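Local atomic coordinates of outer membrane protein (Tpn50) (PDB entry 3OON), a protein that probably binds peptidoglycan through its OmpA-like C-terminal domain, the part described here, and so may tether the outer membrane of Borrelia burgdorferi to the cell wall. Residues S16-E20 / E32-I36; L43-N49 / I119-N123; I51-T57 / I92-G98. One frame throughout, in Å; residues are numbered along the deposited sequence.

Interaction 1: S16-E20 / E32-I36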
loop_
_atom_site.group_PDB
_atom_site.type_symbol
_atom_site.label_atom_id
_atom_site.label_comp_id
_atom_site.label_asym_id
_atom_site.label_seq_id
_atom_site.Cartn_x
_atom_site.Cartn_y
_atom_site.Cartn_z
ATOM N N SER A 16 0.885 5.682 -4.084
ATOM C CA SER A 16 0.073 6.846 -4.421
ATOM C C SER A 16 -0.881 7.161 -3.278
ATOM O O SER A 16 -1.485 6.267 -2.677
ATOM C CB SER A 16 -0.655 6.670 -5.756
ATOM O OG SER A 16 -1.714 5.763 -5.647
ATOM N N PHE A 17 -0.979 8.438 -2.945
ATOM C CA PHE A 17 -1.752 8.862 -1.797
ATOM C C PHE A 17 -2.109 10.327 -1.970
ATOM O O PHE A 17 -1.694 10.963 -2.940
ATOM C CB PHE A 17 -0.961 8.635 -0.498
ATOM C CG PHE A 17 0.415 9.225 -0.517
ATOM C CD1 PHE A 17 0.652 10.475 0.024
ATOM C CD2 PHE A 17 1.478 8.530 -1.093
ATOM C CE1 PHE A 17 1.943 11.039 -0.012
ATOM C CE2 PHE A 17 2.759 9.077 -1.135
ATOM C CZ PHE A 17 2.991 10.335 -0.590
ATOM N N ASP A 18 -2.881 10.879 -1.047
ATOM C CA ASP A 18 -3.188 12.303 -1.126
ATOM C C ASP A 18 -2.967 12.998 0.209
ATOM O O ASP A 18 -3.382 12.513 1.268
ATOM C CB ASP A 18 -4.594 12.560 -1.671
ATOM C CG ASP A 18 -5.671 12.100 -0.727
ATOM O OD1 ASP A 18 -5.334 11.418 0.255
ATOM O OD2 ASP A 18 -6.855 12.423 -0.961
ATOM N N ILE A 19 -2.303 14.143 0.124
ATOM C CA ILE A 19 -1.845 14.899 1.283
ATOM C C ILE A 19 -2.548 16.226 1.215
ATOM O O ILE A 19 -2.527 16.886 0.170
ATOM C CB ILE A 19 -0.311 15.154 1.226
ATOM C CG1 ILE A 19 0.483 13.847 1.369
ATOM C CG2 ILE A 19 0.126 16.217 2.266
ATOM C CD1 ILE A 19 0.456 13.203 2.768
ATOM N N GLU A 20 -3.174 16.618 2.321
ATOM C CA GLU A 20 -3.786 17.930 2.413
ATOM C C GLU A 20 -2.702 18.979 2.571
ATOM O O GLU A 20 -1.897 18.914 3.508
ATOM C CB GLU A 20 -4.757 17.991 3.589
ATOM C CG GLU A 20 -6.010 17.173 3.370
ATOM C CD GLU A 20 -7.138 17.526 4.326
ATOM O OE1 GLU A 20 -7.330 18.719 4.642
ATOM O OE2 GLU A 20 -7.846 16.593 4.748
ATOM N N GLU A 32 -1.482 15.395 8.786
ATOM C CA GLU A 32 -1.028 14.517 7.707
ATOM C C GLU A 32 0.294 13.817 8.016
ATOM O O GLU A 32 0.666 12.861 7.335
ATOM C CB GLU A 32 -0.916 15.282 6.370
ATOM C CG GLU A 32 -2.209 15.924 5.838
ATOM C CD GLU A 32 -3.250 14.904 5.421
ATOM O OE1 GLU A 32 -3.773 14.200 6.306
ATOM O OE2 GLU A 32 -3.550 14.800 4.215
ATOM N N TYR A 33 1.011 14.285 9.035
ATOM C CA TYR A 33 2.330 13.724 9.323
ATOM C C TYR A 33 2.287 12.249 9.725
ATOM O O TYR A 33 3.212 11.500 9.427
ATOM C CB TYR A 33 3.093 14.578 10.344
ATOM C CG TYR A 33 3.605 15.866 9.737
ATOM C CD1 TYR A 33 4.609 15.847 8.772
ATOM C CD2 TYR A 33 3.078 17.094 10.113
ATOM C CE1 TYR A 33 5.079 17.026 8.197
ATOM C CE2 TYR A 33 3.544 18.284 9.547
ATOM C CZ TYR A 33 4.543 18.238 8.592
ATOM O OH TYR A 33 5.004 19.403 8.026
ATOM N N LYS A 34 1.195 11.839 10.371
ATOM C CA LYS A 34 0.989 10.445 10.747
ATOM C C LYS A 34 0.909 9.542 9.499
ATOM O O LYS A 34 1.418 8.418 9.497
ATOM C CB LYS A 34 -0.279 10.325 11.600
ATOM C CG LYS A 34 -0.500 8.963 12.254
ATOM C CD LYS A 34 0.048 8.917 13.687
ATOM C CE LYS A 34 -0.908 8.191 14.645
ATOM N NZ LYS A 34 -1.084 6.739 14.351
ATOM N N LYS A 35 0.280 10.043 8.440
ATOM C CA LYS A 35 0.249 9.331 7.156
ATOM C C LYS A 35 1.647 9.201 6.540
ATOM O O LYS A 35 2.027 8.131 6.034
ATOM C CB LYS A 35 -0.686 10.037 6.182
ATOM C CG LYS A 35 -0.831 9.331 4.841
ATOM C CD LYS A 35 -1.614 10.186 3.816
ATOM C CE LYS A 35 -3.089 10.223 4.107
ATOM N NZ LYS A 35 -3.857 10.571 2.878
ATOM N N ILE A 36 2.416 10.286 6.579
ATOM C CA ILE A 36 3.790 10.227 6.083
ATOM C C ILE A 36 4.637 9.288 6.959
ATOM O O ILE A 36 5.552 8.638 6.464
ATOM C CB ILE A 36 4.436 11.619 5.956
ATOM C CG1 ILE A 36 3.568 12.539 5.082
ATOM C CG2 ILE A 36 5.826 11.496 5.334
ATOM C CD1 ILE A 36 3.932 14.008 5.197
HETATM O O HOH W 1 -4.149 8.714 0.737
#
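Lys-35 NZ is gripped from several sides: it donates to the backbone carbonyl Asp-18 O at 2.6 Å, forms a salt bridge with Asp-18 OD1 at 3.1 Å in the conformer described, and gives a further hydrogen bond to a water that also accepts from Asp-18 N. Beyond the two segments, Asn-1 adds its carbonyl to the lysine and its side-chain amide to the second oxygen of Asp-18. The lysine leaves the helix with CG opposite the backbone N (chi1 -177°) and bends only at chi3, bringing its aliphatic part alongside Ile-19, where CD lies 3.8 Å from Ile-19 CD1. That same methyl meets Ile-36 CG1 at 3.9 Å, the two isoleucines crossing at about a right angle, and Ile-77 of helix 63-83 closes over both. Three residues before Lys-35, Glu-32 bends at chi2 (-67°) and presents OE2 to the strand. Glu-20 N reaches the anti side of this carboxylate oxygen at 2.7 Å, nearly straight at 168°. The end of strand 12-20 is held to the start of helix 33-45 by opposite means, a cation on a carbonyl and an anion on an amide, and the lysine probably offsets part of the acidic charge.

Interaction 2: L43-N49 / I119-N123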
loop_
_atom_site.group_PDB
_atom_site.type_symbol
_atom_site.label_atom_id
_atom_site.label_comp_id
_atom_site.label_asym_id
_atom_site.label_seq_id
_atom_site.Cartn_x
_atom_site.Cartn_y
_atom_site.Cartn_z
ATOM N N LEU A 43 9.278 2.749 3.757
ATOM C CA LEU A 43 10.545 3.141 3.122
ATOM C C LEU A 43 11.758 2.677 3.912
ATOM O O LEU A 43 12.767 2.287 3.320
ATOM C CB LEU A 43 10.615 4.658 2.886
ATOM C CG LEU A 43 9.569 5.316 1.983
ATOM C CD1 LEU A 43 9.889 6.787 1.877
ATOM C CD2 LEU A 43 9.491 4.686 0.589
ATOM N N GLU A 44 11.642 2.732 5.240
ATOM C CA GLU A 44 12.637 2.212 6.187
ATOM C C GLU A 44 13.087 0.799 5.851
ATOM O O GLU A 44 14.253 0.454 6.050
ATOM C CB GLU A 44 12.035 2.145 7.583
ATOM C CG GLU A 44 12.240 3.354 8.460
ATOM C CD GLU A 44 11.955 3.034 9.916
ATOM O OE1 GLU A 44 10.916 2.398 10.208
ATOM O OE2 GLU A 44 12.783 3.401 10.773
ATOM N N LYS A 45 12.150 -0.015 5.369
ATOM C CA LYS A 45 12.421 -1.417 5.070
ATOM C C LYS A 45 13.036 -1.642 3.691
ATOM O O LYS A 45 13.568 -2.716 3.414
ATOM C CB LYS A 45 11.152 -2.264 5.257
ATOM C CG LYS A 45 10.697 -2.363 6.717
ATOM C CD LYS A 45 11.818 -2.960 7.583
ATOM C CE LYS A 45 11.330 -3.351 8.964
ATOM N NZ LYS A 45 10.964 -2.165 9.787
ATOM N N PHE A 46 12.949 -0.625 2.830
ATOM C CA PHE A 46 13.595 -0.652 1.528
ATOM C C PHE A 46 14.798 0.269 1.656
ATOM O O PHE A 46 14.855 1.359 1.078
ATOM C CB PHE A 46 12.619 -0.217 0.426
ATOM C CG PHE A 46 11.556 -1.236 0.130
ATOM C CD1 PHE A 46 11.726 -2.159 -0.897
ATOM C CD2 PHE A 46 10.388 -1.287 0.888
ATOM C CE1 PHE A 46 10.738 -3.114 -1.176
ATOM C CE2 PHE A 46 9.397 -2.229 0.617
ATOM C CZ PHE A 46 9.573 -3.142 -0.422
ATOM N N LYS A 47 15.762 -0.208 2.438
ATOM C CA LYS A 47 16.898 0.595 2.883
ATOM C C LYS A 47 17.825 1.063 1.758
ATOM O O LYS A 47 18.280 2.208 1.760
ATOM C CB LYS A 47 17.693 -0.166 3.958
ATOM C CG LYS A 47 17.525 -1.682 3.921
ATOM C CD LYS A 47 18.541 -2.377 4.809
ATOM C CE LYS A 47 18.068 -3.766 5.204
ATOM N NZ LYS A 47 17.475 -4.501 4.052
ATOM N N LYS A 48 18.098 0.176 0.803
ATOM C CA LYS A 48 19.076 0.440 -0.258
ATOM C C LYS A 48 18.496 1.231 -1.427
ATOM O O LYS A 48 19.233 1.824 -2.214
ATOM C CB LYS A 48 19.683 -0.870 -0.769
ATOM C CG LYS A 48 20.926 -1.325 -0.009
ATOM C CD LYS A 48 21.565 -2.542 -0.666
ATOM C CE LYS A 48 23.035 -2.674 -0.288
ATOM N NZ LYS A 48 23.842 -1.569 -0.877
ATOM N N ASN A 49 17.171 1.247 -1.534
ATOM C CA ASN A 49 16.504 1.887 -2.671
ATOM C C ASN A 49 16.530 3.410 -2.671
ATOM O O ASN A 49 16.375 4.051 -1.630
ATOM C CB ASN A 49 15.056 1.415 -2.792
ATOM C CG ASN A 49 14.934 -0.093 -2.763
ATOM O OD1 ASN A 49 15.211 -0.728 -1.745
ATOM N ND2 ASN A 49 14.531 -0.675 -3.881
ATOM N N ILE A 119 5.133 8.491 -4.516
ATOM C CA ILE A 119 6.499 8.147 -4.188
ATOM C C ILE A 119 6.769 6.767 -4.778
ATOM O O ILE A 119 6.009 5.812 -4.536
ATOM C CB ILE A 119 6.736 8.116 -2.677
ATOM C CG1 ILE A 119 6.554 9.509 -2.068
ATOM C CG2 ILE A 119 8.146 7.590 -2.374
ATOM C CD1 ILE A 119 6.666 9.557 -0.541
ATOM N N THR A 120 7.828 6.656 -5.565
ATOM C CA THR A 120 8.204 5.371 -6.144
ATOM C C THR A 120 9.472 4.832 -5.487
ATOM O O THR A 120 10.493 5.517 -5.448
ATOM C CB THR A 120 8.375 5.472 -7.665
ATOM O OG1 THR A 120 7.151 5.949 -8.242
ATOM C CG2 THR A 120 8.704 4.107 -8.280
ATOM N N ILE A 121 9.389 3.610 -4.966
ATOM C CA ILE A 121 10.575 2.920 -4.465
ATOM C C ILE A 121 11.255 2.358 -5.698
ATOM O O ILE A 121 10.762 1.407 -6.315
ATOM C CB ILE A 121 10.236 1.808 -3.458
ATOM C CG1 ILE A 121 9.385 2.374 -2.312
ATOM C CG2 ILE A 121 11.526 1.191 -2.902
ATOM C CD1 ILE A 121 8.759 1.304 -1.412
ATOM N N LEU A 122 12.360 2.990 -6.085
ATOM C CA LEU A 122 13.019 2.676 -7.350
ATOM C C LEU A 122 13.778 1.369 -7.259
ATOM O O LEU A 122 14.443 1.094 -6.261
ATOM C CB LEU A 122 13.964 3.808 -7.767
ATOM C CG LEU A 122 13.336 5.194 -7.942
ATOM C CD1 LEU A 122 14.425 6.227 -8.164
ATOM C CD2 LEU A 122 12.298 5.220 -9.091
ATOM N N ASN A 123 13.667 0.576 -8.316
ATOM C CA ASN A 123 14.319 -0.728 -8.396
ATOM C C ASN A 123 15.820 -0.705 -8.116
ATOM O O ASN A 123 16.299 -1.421 -7.225
ATOM C CB ASN A 123 14.044 -1.358 -9.755
ATOM C CG ASN A 123 12.900 -2.339 -9.711
ATOM O OD1 ASN A 123 11.780 -2.023 -10.118
ATOM N ND2 ASN A 123 13.172 -3.543 -9.210
#
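Ile-121 is the apolar centre here, its longer branch shared between Phe-46 and Leu-43 and its CG2 methyl wedged between Asn-49 and Phe-46. CD1 lies over one face of the Phe-46 ring, displaced toward the rim, in a CH-pi contact 4.1 Å from the centroid and 23° off the ring normal. CG1 touches Leu-43 CD2 at 3.7 Å, while CG2 turns the other way and packs against Asn-49 CB at 3.5 Å and Phe-46 CB at 3.8 Å. This division follows from the torsion of Ile-121, which sets CG1 beside the backbone N and CG2 opposite it (chi1 -55°). Leu-43 CD2 also makes a looser contact with Ile-119 CG2 at 4.4 Å, and Ile-51 and Leu-81 continue the apolar layer around the leucine.

In the alpha/beta fold of OmpA-like domains, helices pack on one face of a mixed sheet; this contact seats the last turn of helix 33-45, and the chain that leaves it, on strand 114-122, last in the chain but central in the sheet. Lys-87 reaches in to donate to the carbonyls of Phe-46 and Asn-49. Lys-45 of the second subunit packs on Phe-46, and Lys-41 of that subunit meets the C-terminal Asn-123, which places the contact beside the dimer interface.

At the polar edge, Asn-49 carries its amide past CG2 of Ile-121 and donates from ND2 to Leu-122 O at 3.0 Å. The bond is nearly straight (164°) and the acceptor lies close to the amide plane, although the donor is tilted from the plane of the Leu-122 carbonyl.

Interaction 3: I51-T57 / I92-G98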
loop_
_atom_site.group_PDB
_atom_site.type_symbol
_atom_site.label_atom_id
_atom_site.label_comp_id
_atom_site.label_asym_id
_atom_site.label_seq_id
_atom_site.Cartn_x
_atom_site.Cartn_y
_atom_site.Cartn_z
ATOM N N ILE A 51 14.505 6.802 -4.059
ATOM C CA ILE A 51 13.079 7.087 -4.261
ATOM C C ILE A 51 12.848 8.287 -5.176
ATOM O O ILE A 51 13.694 9.167 -5.292
ATOM C CB ILE A 51 12.284 7.289 -2.931
ATOM C CG1 ILE A 51 12.757 8.526 -2.162
ATOM C CG2 ILE A 51 12.333 6.027 -2.042
ATOM C CD1 ILE A 51 11.834 8.870 -0.974
ATOM N N LEU A 52 11.692 8.305 -5.819
ATOM C CA LEU A 52 11.273 9.440 -6.636
ATOM C C LEU A 52 9.986 9.982 -6.043
ATOM O O LEU A 52 9.033 9.214 -5.839
ATOM C CB LEU A 52 11.028 8.970 -8.076
ATOM C CG LEU A 52 10.204 9.883 -8.992
ATOM C CD1 LEU A 52 10.981 11.146 -9.316
ATOM C CD2 LEU A 52 9.877 9.135 -10.275
ATOM N N ILE A 53 9.959 11.285 -5.754
ATOM C CA ILE A 53 8.780 11.918 -5.178
ATOM C C ILE A 53 8.236 12.904 -6.193
ATOM O O ILE A 53 8.961 13.814 -6.630
ATOM C CB ILE A 53 9.074 12.669 -3.864
ATOM C CG1 ILE A 53 9.844 11.772 -2.887
ATOM C CG2 ILE A 53 7.755 13.196 -3.256
ATOM C CD1 ILE A 53 10.088 12.411 -1.525
ATOM N N GLU A 54 6.970 12.726 -6.564
ATOM C CA GLU A 54 6.347 13.516 -7.627
ATOM C C GLU A 54 5.177 14.325 -7.088
ATOM O O GLU A 54 4.271 13.767 -6.443
ATOM C CB GLU A 54 5.874 12.602 -8.761
ATOM C CG GLU A 54 7.000 11.798 -9.400
ATOM C CD GLU A 54 6.512 10.878 -10.486
ATOM O OE1 GLU A 54 6.182 9.709 -10.180
ATOM O OE2 GLU A 54 6.455 11.325 -11.650
ATOM N N GLY A 55 5.221 15.632 -7.327
ATOM C CA GLY A 55 4.223 16.571 -6.815
ATOM C C GLY A 55 3.316 17.073 -7.921
ATOM O O GLY A 55 3.681 17.044 -9.110
ATOM N N HIS A 56 2.133 17.540 -7.523
ATOM C CA HIS A 56 1.118 17.986 -8.457
ATOM C C HIS A 56 0.357 19.195 -7.933
ATOM O O HIS A 56 0.200 19.397 -6.716
ATOM C CB HIS A 56 0.105 16.865 -8.758
ATOM C CG HIS A 56 0.725 15.609 -9.283
ATOM N ND1 HIS A 56 0.856 15.347 -10.630
ATOM C CD2 HIS A 56 1.249 14.539 -8.640
ATOM C CE1 HIS A 56 1.434 14.172 -10.795
ATOM N NE2 HIS A 56 1.681 13.659 -9.602
ATOM N N THR A 57 -0.106 20.001 -8.879
ATOM C CA THR A 57 -1.040 21.071 -8.600
ATOM C C THR A 57 -2.304 20.791 -9.397
ATOM O O THR A 57 -2.318 19.914 -10.262
ATOM C CB THR A 57 -0.486 22.442 -9.020
ATOM O OG1 THR A 57 -0.004 22.361 -10.366
ATOM C CG2 THR A 57 0.658 22.862 -8.119
ATOM N N ILE A 92 17.042 10.754 -2.884
ATOM C CA ILE A 92 15.715 11.271 -3.289
ATOM C C ILE A 92 15.709 12.146 -4.551
ATOM O O ILE A 92 16.377 13.182 -4.608
ATOM C CB ILE A 92 15.010 12.051 -2.146
ATOM C CG1 ILE A 92 15.037 11.250 -0.844
ATOM C CG2 ILE A 92 13.550 12.397 -2.552
ATOM C CD1 ILE A 92 14.476 12.008 0.356
ATOM N N LEU A 93 14.949 11.718 -5.555
ATOM C CA LEU A 93 14.678 12.541 -6.723
ATOM C C LEU A 93 13.341 13.237 -6.487
ATOM O O LEU A 93 12.406 12.628 -5.956
ATOM C CB LEU A 93 14.606 11.689 -7.996
ATOM C CG LEU A 93 15.871 11.052 -8.571
ATOM C CD1 LEU A 93 15.548 9.929 -9.542
ATOM C CD2 LEU A 93 16.729 12.095 -9.251
ATOM N N PHE A 94 13.278 14.515 -6.850
ATOM C CA PHE A 94 12.081 15.347 -6.689
ATOM C C PHE A 94 11.622 15.814 -8.056
ATOM O O PHE A 94 12.413 16.392 -8.807
ATOM C CB PHE A 94 12.391 16.585 -5.844
ATOM C CG PHE A 94 12.835 16.288 -4.450
ATOM C CD1 PHE A 94 11.902 16.036 -3.447
ATOM C CD2 PHE A 94 14.190 16.287 -4.125
ATOM C CE1 PHE A 94 12.311 15.779 -2.131
ATOM C CE2 PHE A 94 14.615 16.027 -2.817
ATOM C CZ PHE A 94 13.671 15.776 -1.816
ATOM N N LYS A 95 10.353 15.579 -8.377
ATOM C CA LYS A 95 9.788 15.972 -9.654
ATOM C C LYS A 95 8.466 16.708 -9.451
ATOM O O LYS A 95 7.581 16.219 -8.756
ATOM C CB LYS A 95 9.555 14.729 -10.528
ATOM C CG LYS A 95 8.697 14.935 -11.764
ATOM C CD LYS A 95 9.482 15.548 -12.896
ATOM C CE LYS A 95 8.818 15.288 -14.235
ATOM N NZ LYS A 95 9.410 16.148 -15.302
ATOM N N GLY A 96 8.336 17.878 -10.065
ATOM C CA GLY A 96 7.055 18.589 -10.076
ATOM C C GLY A 96 6.431 18.498 -11.459
ATOM O O GLY A 96 7.109 18.746 -12.460
ATOM N N TRP A 97 5.147 18.134 -11.517
ATOM C CA TRP A 97 4.422 18.019 -12.782
ATOM C C TRP A 97 3.518 19.219 -13.055
ATOM O O TRP A 97 2.798 19.261 -14.063
ATOM C CB TRP A 97 3.567 16.751 -12.765
ATOM C CG TRP A 97 4.345 15.517 -12.984
ATOM C CD1 TRP A 97 4.690 14.593 -12.041
ATOM C CD2 TRP A 97 4.889 15.055 -14.220
ATOM N NE1 TRP A 97 5.414 13.578 -12.616
ATOM C CE2 TRP A 97 5.551 13.834 -13.953
ATOM C CE3 TRP A 97 4.881 15.551 -15.534
ATOM C CZ2 TRP A 97 6.200 13.097 -14.951
ATOM C CZ3 TRP A 97 5.533 14.818 -16.526
ATOM C CH2 TRP A 97 6.182 13.605 -16.226
ATOM N N GLY A 98 3.542 20.175 -12.138
ATOM C CA GLY A 98 2.536 21.222 -12.107
ATOM C C GLY A 98 1.146 20.606 -12.253
ATOM O O GLY A 98 0.829 19.608 -11.613
HETATM O O HOH W 2 -0.224 17.237 -12.400
#
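Strands 51-55 and 92-96 run parallel with an 18° twist, 4.7 Å apart at closest approach; the carbonyls of Ile-51, Ile-53 and Gly-55 accept from the N-H groups of Leu-93, Lys-95 and Trp-97, and Ile-53 and Gly-55 donate in return to Leu-93 and Lys-95. On the face toward helix 63-83, Ile-51 and Ile-92 lie side by side, with CG1 of Ile-51 against CG1 of Ile-92 at 3.8 Å. Ile-53 CD1 slants across to Ile-92 CG2 at 3.6 Å and also touches the ring of Phe-94 at CE1. The helix connects the two strands in a beta-alpha-beta unit, and its Ile-82 and Arg-75 pack on Ile-92 and Phe-94.

Leu-52 CD1 lies on the other face, where it rests between Leu-93 CB and Lys-95 CB. Farther along that face, Glu-54 extends beside Trp-97 and takes the indole N-H: Trp-97 NE1 to Glu-54 OE2 is 2.7 Å, in the ring plane of the tryptophan but on the anti side of the carboxylate and well out of its plane. Lys-95 bends at chi2 (80°) and lays CE over a face of the indole. The His-56 ring is nearly parallel to the indole five-membered ring (11°) but slid aside, so the two barely overlap; its CE1 is 3.5 Å from Trp-97 CD1. Glu-118 accepts from His-56 NE2, while ND1 shares a water with Gly-98 O.

Past the strands, Thr-57 N donates to Gly-98 O at 2.9 Å from above the carbonyl plane. With its N-H bound to Glu-54 and Lys-95 along one face, the indole is probably restrained from turning; Glu-54 would probably polarise the indole N-H and Glu-118 the imidazole, with Lys-101, in a cation-pi contact with Trp-97, supplying a nearby positive charge.

Overall arrangement
All three contacts reach the same mixed sheet. Interactions 1 and 2 grip the two ends of helix 33-45, their centres about 17 Å apart, and meet where Phe-17 CZ packs on Ile-119 CD1 at 3.8 Å. Interaction 3 is nested within the chain loop that interaction 2 closes, and strand 114-122 joins them directly: Thr-120 N lies 2.8 Å from Leu-52 O, a probable hydrogen bond. Interactions 1 and 3 do not touch, their nearest atoms being about 6 Å apart. A sulfate, probably from the crystallisation liquor, sits about 4 Å from the side chain of Thr-57 in interaction 3, whereas the second subunit meets interaction 2.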